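Local coordinates for glycoside hydrolase 15-related protein (Kribbella flavida, PDB 5Z3E) that hydrolyses the alpha-1,6-glucosidic linkage of isomaltose from the non-reducing end, releasing beta-D-glucose and D-glucose, at residues C271-G276 with L323-A328. The protein carries 1 engineered substitution. Numbering follows the deposited sequence.
Sequences CVVPFG and LGWNLA
Val273 in the loop 271-276 faces Asn326 on helix 317-329 with their CA atoms 5.8 Å apart, and the loop backbone there is kinked by a cis peptide bond between Val273 and Pro274. The carboxamide of Asn326 pairs with both the backbone N-H and the C=O of Val273. Its OD1 accepts from Val273 N at 3.0 Å, the donor lying in the carbonyl plane on a lone pair, although the angle at the hydrogen is only 147°. Its ND2 donates to Val273 O at 2.9 Å with a straighter 159°, and a second bond from ND2 to Leu322 O, one turn back on the helix, helps fix the amide's rotation. Were Asn326 replaced by an alanine, the N-H and C=O of Val273 would probably both lose their side-chain partner and the kinked loop its polar tie to the helix. Apolar contact continues beside the amide. Val273 lays its CG1 methyl over one face of the Trp325 indole, 3.6 Å from CG1 to the centroid of the five-membered ring, a CH-pi contact, because a chi1 of 176° turns that branch opposite the backbone N. The Pro274 and Trp325 side chains cross at about a right angle; Pro274 CD sits off-centre over the six-membered ring and Pro274 CG lies 3.7 Å from Trp325 CH2. Trp158 of helix 151-167 touches both Pro274 and Trp325. Through its two bonds the side-chain amide takes the place of a backbone peptide group, joining a cis-proline loop to a helix of the mainly helical catalytic domain, the (alpha/alpha)6 barrel of glycoside hydrolase family 15, away from the catalytic residues.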
loop_
_atom_site.group_PDB
_atom_site.type_symbol
_atom_site.label_atom_id
_atom_site.label_comp_id
_atom_site.label_asym_id
_atom_site.label_seq_id
_atom_site.Cartn_x
_atom_site.Cartn_y
_atom_site.Cartn_z
ATOM N N CYS A 271 -8.872 3.539 -0.309
ATOM C CA CYS A 271 -9.324 4.898 -0.091
ATOM C C CYS A 271 -10.402 5.014 0.985
ATOM O O CYS A 271 -10.674 6.121 1.465
ATOM C CB CYS A 271 -9.884 5.452 -1.384
ATOM S SG CYS A 271 -8.662 5.620 -2.685
ATOM N N VAL A 272 -11.025 3.885 1.325
ATOM C CA VAL A 272 -11.990 3.817 2.413
ATOM C C VAL A 272 -11.210 3.424 3.660
ATOM O O VAL A 272 -10.870 4.291 4.481
ATOM C CB VAL A 272 -13.164 2.865 2.061
ATOM C CG1 VAL A 272 -14.173 2.874 3.180
ATOM C CG2 VAL A 272 -13.800 3.257 0.744
ATOM N N VAL A 273 -10.857 2.151 3.784
ATOM C CA VAL A 273 -9.961 1.682 4.834
ATOM C C VAL A 273 -8.674 1.197 4.176
ATOM O O VAL A 273 -8.717 0.350 3.279
ATOM C CB VAL A 273 -10.620 0.535 5.632
ATOM C CG1 VAL A 273 -9.689 -0.032 6.660
ATOM C CG2 VAL A 273 -11.920 1.000 6.247
ATOM N N PRO A 274 -7.505 1.713 4.578
ATOM C CA PRO A 274 -7.261 2.523 5.780
ATOM C C PRO A 274 -7.185 4.018 5.546
ATOM O O PRO A 274 -7.025 4.754 6.512
ATOM C CB PRO A 274 -5.897 2.015 6.244
ATOM C CG PRO A 274 -5.170 1.732 4.956
ATOM C CD PRO A 274 -6.240 1.147 4.047
ATOM N N PHE A 275 -7.270 4.509 4.302
ATOM C CA PHE A 275 -6.865 5.892 4.064
ATOM C C PHE A 275 -7.927 6.952 4.331
ATOM O O PHE A 275 -7.587 8.134 4.416
ATOM C CB PHE A 275 -6.242 6.028 2.709
ATOM C CG PHE A 275 -4.953 5.130 2.553
ATOM C CD1 PHE A 275 -4.019 5.031 3.595
ATOM C CD2 PHE A 275 -4.760 4.455 1.425
ATOM C CE1 PHE A 275 -2.884 4.229 3.478
ATOM C CE2 PHE A 275 -3.571 3.669 1.255
ATOM C CZ PHE A 275 -2.711 3.557 2.345
ATOM N N GLY A 276 -9.192 6.586 4.466
ATOM C CA GLY A 276 -10.180 7.466 5.086
ATOM C C GLY A 276 -10.738 8.633 4.284
ATOM O O GLY A 276 -11.211 9.590 4.883
ATOM N N LEU A 323 -9.892 -5.863 -0.064
ATOM C CA LEU A 323 -11.345 -5.874 -0.146
ATOM C C LEU A 323 -11.929 -6.525 1.106
ATOM O O LEU A 323 -12.890 -6.006 1.685
ATOM C CB LEU A 323 -11.828 -6.545 -1.433
ATOM C CG LEU A 323 -13.339 -6.524 -1.636
ATOM C CD1 LEU A 323 -13.932 -5.119 -1.612
ATOM C CD2 LEU A 323 -13.693 -7.215 -2.949
ATOM N N GLY A 324 -11.355 -7.649 1.538
ATOM C CA GLY A 324 -11.840 -8.284 2.742
ATOM C C GLY A 324 -11.783 -7.379 3.969
ATOM O O GLY A 324 -12.704 -7.367 4.789
ATOM N N TRP A 325 -10.681 -6.632 4.105
ATOM C CA TRP A 325 -10.502 -5.693 5.218
ATOM C C TRP A 325 -11.625 -4.665 5.191
ATOM O O TRP A 325 -12.236 -4.338 6.195
ATOM C CB TRP A 325 -9.129 -5.070 5.045
ATOM C CG TRP A 325 -8.663 -4.083 6.080
ATOM C CD1 TRP A 325 -9.228 -3.718 7.270
ATOM C CD2 TRP A 325 -7.436 -3.364 5.984
ATOM N NE1 TRP A 325 -8.411 -2.810 7.904
ATOM C CE2 TRP A 325 -7.312 -2.578 7.139
ATOM C CE3 TRP A 325 -6.429 -3.307 5.021
ATOM C CZ2 TRP A 325 -6.201 -1.740 7.358
ATOM C CZ3 TRP A 325 -5.352 -2.493 5.232
ATOM C CH2 TRP A 325 -5.239 -1.723 6.381
ATOM N N ASN A 326 -11.894 -4.146 3.985
ATOM C CA ASN A 326 -12.947 -3.169 3.798
ATOM C C ASN A 326 -14.347 -3.741 4.082
ATOM O O ASN A 326 -15.188 -3.044 4.665
ATOM C CB ASN A 326 -12.837 -2.550 2.419
ATOM C CG ASN A 326 -11.910 -1.367 2.475
ATOM O OD1 ASN A 326 -12.364 -0.270 2.819
ATOM N ND2 ASN A 326 -10.620 -1.591 2.269
ATOM N N LEU A 327 -14.576 -4.992 3.707
ATOM C CA LEU A 327 -15.851 -5.631 4.027
ATOM C C LEU A 327 -16.000 -5.802 5.531
ATOM O O LEU A 327 -17.060 -5.509 6.091
ATOM C CB LEU A 327 -15.939 -6.965 3.293
ATOM C CG LEU A 327 -16.126 -6.840 1.785
ATOM C CD1 LEU A 327 -15.857 -8.170 1.084
ATOM C CD2 LEU A 327 -17.505 -6.319 1.430
ATOM N N ALA A 328 -14.933 -6.238 6.206
ATOM C CA ALA A 328 -14.987 -6.393 7.655
ATOM C C ALA A 328 -15.338 -5.068 8.330
ATOM O O ALA A 328 -16.184 -4.995 9.208
ATOM C CB ALA A 328 -13.686 -6.935 8.193
#